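Local coordinates for putative oxidoreductase (Klebsiella pneumoniae subsp. pneumoniae MGH 78578, PDB 3E82), which is a putative oxidoreductase of the Gfo/Idh/MocA family that probably uses a nicotinamide nucleotide, its substrate being unknown, at residues 193-198 with 219-224; 180-185 with 328-333; 197-202 with 334-339. One frame throughout, in Å; residues are numbered along the deposited sequence.

Interaction 1: residues 193-198 with 219-224; sequences GLPQSV and LNYPAH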
loop_
_atom_site.group_PDB
_atom_site.type_symbol
_atom_site.label_atom_id
_atom_site.label_comp_id
_atom_site.label_asym_id
_atom_site.label_seq_id
_atom_site.Cartn_x
_atom_site.Cartn_y
_atom_site.Cartn_z
ATOM N N GLY B 193 17.736 8.186 1.300
ATOM C CA GLY B 193 18.095 9.360 0.523
ATOM C C GLY B 193 16.854 9.846 -0.219
ATOM O O GLY B 193 15.740 9.399 0.075
ATOM N N LEU B 194 17.034 10.742 -1.185
ATOM C CA LEU B 194 15.907 11.289 -1.946
ATOM C C LEU B 194 15.337 10.358 -3.014
ATOM O O LEU B 194 16.070 9.697 -3.734
ATOM C CB LEU B 194 16.313 12.595 -2.642
ATOM C CG LEU B 194 16.843 13.742 -1.784
ATOM C CD1 LEU B 194 17.222 14.921 -2.687
ATOM C CD2 LEU B 194 15.780 14.147 -0.778
ATOM N N PRO B 195 14.005 10.308 -3.132
ATOM C CA PRO B 195 13.377 9.450 -4.138
ATOM C C PRO B 195 13.478 10.136 -5.493
ATOM O O PRO B 195 13.696 11.356 -5.567
ATOM C CB PRO B 195 11.935 9.357 -3.654
ATOM C CG PRO B 195 11.711 10.742 -3.059
ATOM C CD PRO B 195 12.994 10.976 -2.291
ATOM N N GLN B 196 13.327 9.358 -6.559
ATOM C CA GLN B 196 13.383 9.904 -7.906
ATOM C C GLN B 196 12.082 10.622 -8.255
ATOM O O GLN B 196 12.091 11.612 -8.984
ATOM C CB GLN B 196 13.648 8.796 -8.920
ATOM C CG GLN B 196 13.868 9.309 -10.339
ATOM C CD GLN B 196 14.584 8.301 -11.209
ATOM O OE1 GLN B 196 15.603 7.747 -10.808
ATOM N NE2 GLN B 196 14.068 8.067 -12.407
ATOM N N SER B 197 10.963 10.115 -7.742
ATOM C CA SER B 197 9.662 10.733 -7.996
ATOM C C SER B 197 8.692 10.411 -6.867
ATOM O O SER B 197 8.907 9.479 -6.096
ATOM C CB SER B 197 9.090 10.259 -9.329
ATOM O OG SER B 197 8.692 8.903 -9.266
ATOM N N VAL B 198 7.629 11.195 -6.768
ATOM C CA VAL B 198 6.637 11.018 -5.715
ATOM C C VAL B 198 5.246 10.941 -6.314
ATOM O O VAL B 198 4.878 11.745 -7.173
ATOM C CB VAL B 198 6.685 12.203 -4.706
ATOM C CG1 VAL B 198 5.601 12.051 -3.667
ATOM C CG2 VAL B 198 8.048 12.264 -4.036
ATOM N N LEU B 219 6.912 6.655 -2.822
ATOM C CA LEU B 219 8.177 7.277 -3.184
ATOM C C LEU B 219 8.924 6.294 -4.092
ATOM O O LEU B 219 9.261 5.187 -3.667
ATOM C CB LEU B 219 9.004 7.577 -1.927
ATOM C CG LEU B 219 8.765 8.943 -1.259
ATOM C CD1 LEU B 219 7.298 9.170 -0.998
ATOM C CD2 LEU B 219 9.561 9.015 0.032
ATOM N N ASN B 220 9.170 6.698 -5.340
ATOM C CA ASN B 220 9.869 5.838 -6.302
ATOM C C ASN B 220 11.387 6.026 -6.309
ATOM O O ASN B 220 11.890 7.139 -6.515
ATOM C CB ASN B 220 9.346 6.070 -7.730
ATOM C CG ASN B 220 7.863 5.758 -7.877
ATOM O OD1 ASN B 220 7.413 4.632 -7.614
ATOM N ND2 ASN B 220 7.094 6.756 -8.301
ATOM N N TYR B 221 12.105 4.931 -6.069
ATOM C CA TYR B 221 13.566 4.919 -6.087
ATOM C C TYR B 221 13.965 4.052 -7.287
ATOM O O TYR B 221 13.162 3.267 -7.781
ATOM C CB TYR B 221 14.117 4.321 -4.786
ATOM C CG TYR B 221 13.987 5.242 -3.595
ATOM C CD1 TYR B 221 15.020 6.130 -3.255
ATOM C CD2 TYR B 221 12.824 5.259 -2.827
ATOM C CE1 TYR B 221 14.893 7.013 -2.171
ATOM C CE2 TYR B 221 12.682 6.138 -1.742
ATOM C CZ TYR B 221 13.725 7.011 -1.423
ATOM O OH TYR B 221 13.597 7.868 -0.356
ATOM N N PRO B 222 15.213 4.177 -7.767
ATOM C CA PRO B 222 15.638 3.377 -8.921
ATOM C C PRO B 222 15.463 1.868 -8.784
ATOM O O PRO B 222 15.071 1.203 -9.739
ATOM C CB PRO B 222 17.106 3.769 -9.094
ATOM C CG PRO B 222 17.133 5.188 -8.594
ATOM C CD PRO B 222 16.293 5.080 -7.333
ATOM N N ALA B 223 15.745 1.327 -7.604
ATOM C CA ALA B 223 15.642 -0.114 -7.420
ATOM C C ALA B 223 14.696 -0.587 -6.320
ATOM O O ALA B 223 14.771 -1.737 -5.899
ATOM C CB ALA B 223 17.044 -0.715 -7.193
ATOM N N HIS B 224 13.832 0.291 -5.830
ATOM C CA HIS B 224 12.878 -0.140 -4.819
ATOM C C HIS B 224 11.756 0.860 -4.618
ATOM O O HIS B 224 11.813 1.988 -5.124
ATOM C CB HIS B 224 13.579 -0.456 -3.489
ATOM C CG HIS B 224 13.942 0.748 -2.675
ATOM N ND1 HIS B 224 15.032 1.541 -2.958
ATOM C CD2 HIS B 224 13.383 1.262 -1.554
ATOM C CE1 HIS B 224 15.133 2.489 -2.043
ATOM N NE2 HIS B 224 14.144 2.343 -1.181
#
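The ring of Tyr-221 carries CA of Pro-195 over one face, 3.5 Å above its plane and offset toward the rim. This packing sits beside a classic beta bulge in the hairpin of strands 197-203 and 214-220. It is a CH-pi contact, with CA of Pro-195 3.7 Å from the centroid of the Tyr-221 ring. At the ring edge lies the carbonyl of Gly-193, and OH of Tyr-221 donates to Gly-193 O at 2.7 Å. The donor is tilted 26° from the carbonyl plane. CG of Tyr-221 is anti to the carbonyl carbon (chi1 -74°), which swings the ring back to the 193-198 segment although the CB bond points away from it. Leu-189 of helix 176-192 also touches this ring.

In the bulge, Gln-196 and Ser-197 both face Asn-220. Asn-220 O accepts from Gln-196 N at 2.6 Å, and weakly from Ser-197 N. The return bond, Asn-220 N to Ser-197 O, is sound at 2.9 Å. Val-198 and Leu-219 follow as an antiparallel non-hydrogen-bonded pair. Their side chains share the sheet face covered by helix 320-339. Pro-195 adds to this apolar side, with CB 3.8 Å from CB of Leu-219.

Ser-197 and Asn-220 point to the other face, where Asn-220 meets the second subunit. There OD1 of Asn-220 accepts from Lys-225 of its own chain and from ND2 of Asn-201 of the second subunit. ND2 of Asn-220 donates to Ser-197 OG at 2.8 Å, with OG 11° out of the amide plane.

Interaction 2: residues 180-185 with 328-333; sequences LGPHLI and AVLEAA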
loop_
_atom_site.group_PDB
_atom_site.type_symbol
_atom_site.label_atom_id
_atom_site.label_comp_id
_atom_site.label_asym_id
_atom_site.label_seq_id
_atom_site.Cartn_x
_atom_site.Cartn_y
_atom_site.Cartn_z
ATOM N N LEU B 180 0.967 13.968 10.036
ATOM C CA LEU B 180 1.714 12.737 10.253
ATOM C C LEU B 180 2.650 12.325 9.129
ATOM O O LEU B 180 3.565 11.534 9.347
ATOM C CB LEU B 180 0.724 11.624 10.580
ATOM C CG LEU B 180 -0.080 12.072 11.805
ATOM C CD1 LEU B 180 -1.506 11.614 11.682
ATOM C CD2 LEU B 180 0.576 11.549 13.070
ATOM N N GLY B 181 2.425 12.854 7.932
ATOM C CA GLY B 181 3.299 12.543 6.816
ATOM C C GLY B 181 4.765 12.873 7.098
ATOM O O GLY B 181 5.640 12.086 6.759
ATOM N N PRO B 182 5.068 14.020 7.731
ATOM C CA PRO B 182 6.456 14.400 8.025
ATOM C C PRO B 182 7.386 13.365 8.659
ATOM O O PRO B 182 8.485 13.153 8.151
ATOM C CB PRO B 182 6.291 15.655 8.882
ATOM C CG PRO B 182 5.100 16.304 8.247
ATOM C CD PRO B 182 4.149 15.123 8.078
ATOM N N HIS B 183 6.975 12.709 9.744
ATOM C CA HIS B 183 7.880 11.735 10.357
ATOM C C HIS B 183 8.032 10.474 9.501
ATOM O O HIS B 183 9.089 9.841 9.493
ATOM C CB HIS B 183 7.438 11.369 11.780
ATOM C CG HIS B 183 6.301 10.398 11.840
ATOM N ND1 HIS B 183 5.011 10.735 11.493
ATOM C CD2 HIS B 183 6.263 9.095 12.207
ATOM C CE1 HIS B 183 4.226 9.681 11.645
ATOM N NE2 HIS B 183 4.962 8.673 12.077
ATOM N N LEU B 184 6.973 10.126 8.778
ATOM C CA LEU B 184 6.988 8.965 7.891
ATOM C C LEU B 184 8.007 9.231 6.779
ATOM O O LEU B 184 8.817 8.366 6.430
ATOM C CB LEU B 184 5.591 8.762 7.288
ATOM C CG LEU B 184 4.707 7.622 7.812
ATOM C CD1 LEU B 184 4.904 7.416 9.294
ATOM C CD2 LEU B 184 3.251 7.906 7.475
ATOM N N ILE B 185 7.954 10.440 6.223
ATOM C CA ILE B 185 8.871 10.834 5.157
ATOM C C ILE B 185 10.310 10.932 5.659
ATOM O O ILE B 185 11.224 10.358 5.069
ATOM C CB ILE B 185 8.492 12.209 4.568
ATOM C CG1 ILE B 185 7.111 12.142 3.920
ATOM C CG2 ILE B 185 9.548 12.650 3.550
ATOM C CD1 ILE B 185 6.511 13.514 3.674
ATOM N N ALA B 328 9.642 19.214 0.662
ATOM C CA ALA B 328 9.584 19.007 -0.781
ATOM C C ALA B 328 8.746 17.777 -1.124
ATOM O O ALA B 328 7.898 17.819 -2.020
ATOM C CB ALA B 328 10.985 18.857 -1.337
ATOM N N VAL B 329 8.980 16.689 -0.400
ATOM C CA VAL B 329 8.234 15.448 -0.625
ATOM C C VAL B 329 6.772 15.657 -0.241
ATOM O O VAL B 329 5.854 15.246 -0.951
ATOM C CB VAL B 329 8.817 14.293 0.229
ATOM C CG1 VAL B 329 7.946 13.047 0.094
ATOM C CG2 VAL B 329 10.257 14.007 -0.208
ATOM N N LEU B 330 6.570 16.304 0.897
ATOM C CA LEU B 330 5.236 16.578 1.395
ATOM C C LEU B 330 4.415 17.305 0.325
ATOM O O LEU B 330 3.306 16.890 -0.005
ATOM C CB LEU B 330 5.332 17.435 2.662
ATOM C CG LEU B 330 4.144 17.367 3.616
ATOM C CD1 LEU B 330 4.125 15.998 4.290
ATOM C CD2 LEU B 330 4.256 18.489 4.667
ATOM N N GLU B 331 4.971 18.380 -0.224
ATOM C CA GLU B 331 4.281 19.155 -1.247
ATOM C C GLU B 331 4.151 18.408 -2.567
ATOM O O GLU B 331 3.125 18.495 -3.232
ATOM C CB GLU B 331 5.003 20.489 -1.460
ATOM C CG GLU B 331 5.119 21.289 -0.160
ATOM C CD GLU B 331 5.634 22.696 -0.370
ATOM O OE1 GLU B 331 6.093 23.001 -1.492
ATOM O OE2 GLU B 331 5.583 23.489 0.599
ATOM N N ALA B 332 5.192 17.676 -2.948
ATOM C CA ALA B 332 5.150 16.911 -4.187
ATOM C C ALA B 332 3.984 15.914 -4.143
ATOM O O ALA B 332 3.290 15.722 -5.141
ATOM C CB ALA B 332 6.467 16.174 -4.396
ATOM N N ALA B 333 3.763 15.292 -2.987
ATOM C CA ALA B 333 2.672 14.322 -2.845
ATOM C C ALA B 333 1.327 15.003 -3.061
ATOM O O ALA B 333 0.422 14.432 -3.672
ATOM C CB ALA B 333 2.703 13.670 -1.458
#
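Ile-185 meets both Val-329 and Leu-330 and is the main contributor from its own helix. Its CG2 branch faces Val-329 tip to tip, with CG2 of Ile-185 3.8 Å from CB of Val-329. The other branch turns to Leu-330. Here the side chains cross at about a right angle, and CD1 of Ile-185 comes to 3.5 Å from CD1 of Leu-330. That is tighter than usual for two methyl groups. CD1 of Ile-185 also lies 3.9 Å from CG1 of Val-329, so this methyl sits against both residues. The same CD1 of Leu-330 rests on the ring of Pro-182, 3.9 Å from CD of the proline.

The torsions explain these meetings. In Ile-185, CG2 is anti to the backbone N and CG1 is beside it (chi1 -63°), which lays CG2 on Val-329 and sends CD1 between Val-329 and Leu-330. CG of Leu-330 is anti to its backbone N (chi1 -157°), and this brings CD1 across although the CB bond does not point at the other helix. Gly-181 has no side chain, and its backbone C lies 4.2 Å from CD1 of Leu-330.

These residues join two helices of the C-terminal alpha/beta domain of the Gfo/Idh/MocA family. The axes of the short segments approach to 10.0 Å, with 121° between their directions, and the packing between them is wholly apolar. Helix 176-192 is kinked at Pro-182 and His-183, where the backbone N atoms lack a bond to the preceding turn.

Around this core, Trp-177 and Phe-178 come from the start of helix 176-192. Trp-177 touches Ile-185 and Ala-333, and its NE1 donates to the backbone O of Leu-330. Phe-178 packs on the Leu-330 side chain. Leu-228 of strand 225-231 backs Ile-185.

Interaction 3: residues 197-202 with 334-339; sequences SVQGNI and VRSAES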
loop_
_atom_site.group_PDB
_atom_site.type_symbol
_atom_site.label_atom_id
_atom_site.label_comp_id
_atom_site.label_asym_id
_atom_site.label_seq_id
_atom_site.Cartn_x
_atom_site.Cartn_y
_atom_site.Cartn_z
ATOM N N SER B 197 10.963 10.115 -7.742
ATOM C CA SER B 197 9.662 10.733 -7.996
ATOM C C SER B 197 8.692 10.411 -6.867
ATOM O O SER B 197 8.907 9.479 -6.096
ATOM C CB SER B 197 9.090 10.259 -9.329
ATOM O OG SER B 197 8.692 8.903 -9.266
ATOM N N VAL B 198 7.629 11.195 -6.768
ATOM C CA VAL B 198 6.637 11.018 -5.715
ATOM C C VAL B 198 5.246 10.941 -6.314
ATOM O O VAL B 198 4.878 11.745 -7.173
ATOM C CB VAL B 198 6.685 12.203 -4.706
ATOM C CG1 VAL B 198 5.601 12.051 -3.667
ATOM C CG2 VAL B 198 8.048 12.264 -4.036
ATOM N N GLN B 199 4.470 9.965 -5.865
ATOM C CA GLN B 199 3.115 9.805 -6.357
ATOM C C GLN B 199 2.200 9.852 -5.138
ATOM O O GLN B 199 2.483 9.235 -4.113
ATOM C CB GLN B 199 2.993 8.472 -7.109
ATOM C CG GLN B 199 1.712 8.287 -7.893
ATOM C CD GLN B 199 0.573 7.798 -7.026
ATOM O OE1 GLN B 199 0.764 6.902 -6.202
ATOM N NE2 GLN B 199 -0.624 8.370 -7.212
ATOM N N GLY B 200 1.109 10.599 -5.239
ATOM C CA GLY B 200 0.220 10.700 -4.102
ATOM C C GLY B 200 -1.264 10.564 -4.377
ATOM O O GLY B 200 -1.755 10.929 -5.441
ATOM N N ASN B 201 -1.975 10.046 -3.384
ATOM C CA ASN B 201 -3.419 9.865 -3.458
ATOM C C ASN B 201 -3.907 10.239 -2.061
ATOM O O ASN B 201 -3.680 9.494 -1.097
ATOM C CB ASN B 201 -3.752 8.408 -3.773
ATOM C CG ASN B 201 -5.184 8.223 -4.235
ATOM O OD1 ASN B 201 -6.105 8.898 -3.756
ATOM N ND2 ASN B 201 -5.383 7.301 -5.164
ATOM N N ILE B 202 -4.545 11.405 -1.954
ATOM C CA ILE B 202 -5.035 11.917 -0.670
ATOM C C ILE B 202 -6.555 12.116 -0.712
ATOM O O ILE B 202 -7.094 12.661 -1.675
ATOM C CB ILE B 202 -4.323 13.267 -0.326
ATOM C CG1 ILE B 202 -2.806 13.060 -0.317
ATOM C CG2 ILE B 202 -4.759 13.772 1.048
ATOM C CD1 ILE B 202 -2.012 14.334 -0.098
ATOM N N VAL B 334 1.198 16.223 -2.548
ATOM C CA VAL B 334 -0.046 16.966 -2.690
ATOM C C VAL B 334 -0.261 17.370 -4.148
ATOM O O VAL B 334 -1.383 17.321 -4.646
ATOM C CB VAL B 334 -0.060 18.225 -1.776
ATOM C CG1 VAL B 334 -1.306 19.068 -2.062
ATOM C CG2 VAL B 334 -0.054 17.794 -0.308
ATOM N N ARG B 335 0.805 17.763 -4.836
ATOM C CA ARG B 335 0.670 18.139 -6.240
ATOM C C ARG B 335 0.249 16.922 -7.056
ATOM O O ARG B 335 -0.586 17.016 -7.951
ATOM C CB ARG B 335 1.990 18.658 -6.802
ATOM C CG ARG B 335 2.404 20.026 -6.328
ATOM C CD ARG B 335 3.428 20.589 -7.295
ATOM N NE ARG B 335 4.650 19.788 -7.344
ATOM C CZ ARG B 335 5.609 19.840 -6.427
ATOM N NH1 ARG B 335 5.485 20.654 -5.390
ATOM N NH2 ARG B 335 6.698 19.094 -6.550
ATOM N N SER B 336 0.852 15.782 -6.756
ATOM C CA SER B 336 0.535 14.545 -7.462
ATOM C C SER B 336 -0.926 14.181 -7.213
ATOM O O SER B 336 -1.650 13.777 -8.122
ATOM C CB SER B 336 1.436 13.417 -6.962
ATOM O OG SER B 336 1.083 12.183 -7.551
ATOM N N ALA B 337 -1.352 14.323 -5.966
ATOM C CA ALA B 337 -2.721 14.003 -5.603
ATOM C C ALA B 337 -3.722 14.890 -6.352
ATOM O O ALA B 337 -4.775 14.427 -6.767
ATOM C CB ALA B 337 -2.905 14.150 -4.095
ATOM N N GLU B 338 -3.385 16.161 -6.532
ATOM C CA GLU B 338 -4.285 17.088 -7.212
ATOM C C GLU B 338 -4.233 16.966 -8.727
ATOM O O GLU B 338 -5.262 17.019 -9.394
ATOM C CB GLU B 338 -3.957 18.536 -6.827
ATOM C CG GLU B 338 -3.837 18.767 -5.338
ATOM C CD GLU B 338 -3.612 20.228 -4.978
ATOM O OE1 GLU B 338 -2.801 20.906 -5.655
ATOM O OE2 GLU B 338 -4.245 20.688 -4.002
ATOM N N SER B 339 -3.032 16.804 -9.267
ATOM C CA SER B 339 -2.871 16.713 -10.711
ATOM C C SER B 339 -3.064 15.307 -11.263
ATOM O O SER B 339 -3.368 15.137 -12.451
ATOM C CB SER B 339 -1.482 17.216 -11.115
ATOM O OG SER B 339 -0.464 16.360 -10.615
HETATM O O HOH W 1 -1.107 10.731 -9.041
HETATM O O HOH W 2 -5.990 12.019 -4.801
#
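Ser-336 OG accepts the backbone N-H of Gly-200 at 2.8 Å, with an N-H...O angle of 161°. OG stands anti to its backbone N (chi1 175°), which carries it out from the helix to the strand. Ser-336 OG also bonds to O of Met-341, just beyond the helix, and lies 3.0 Å from a bridging water O. That water accepts from NE2 of Gln-199, whose chain bends at CG to reach it. The buried hydroxyl thus joins strand, helix and the segment that follows the helix.

Gly-200 has no side chain, and a CB there would point at the helix, so the backbones can approach. Gly-200 O receives a CA-H...O contact of 3.2 Å from CA of Ala-337. Ile-202 closes the far side with an apolar patch. Its CG1 lies 3.9 Å from CB of Ala-337, and its CD1 4.0 Å from CG2 of Val-334. On the other face of the strand, Asn-201 bonds to Lys-225 of the second subunit.

The result is a helix packed at 61° across the strand at one edge of the mixed sheet within this chain, in the C-terminal alpha/beta domain of this family.

In the fold
All three contacts lie in the C-terminal alpha/beta domain, with centres 11 to 14 Å apart. Helix 176-192 leads directly into strand 197-203, which pairs with strand 214-220 at one edge of the mixed sheet. Helix 320-339 comes much later in the chain and packs on helix 176-192 and on strand 197-203. Interaction 1 is nested inside the loop closed by interaction 2, while interactions 2 and 3 cross along the chain. Interactions 1 and 3 share Ser-197 and Val-198. Val-198 also packs on Ala-332 and Ala-333, so it connects all three. Helices 176-192 and 320-339 thus lie against one face of the mixed sheet. The second subunit meets interactions 1 and 3, but not interaction 2.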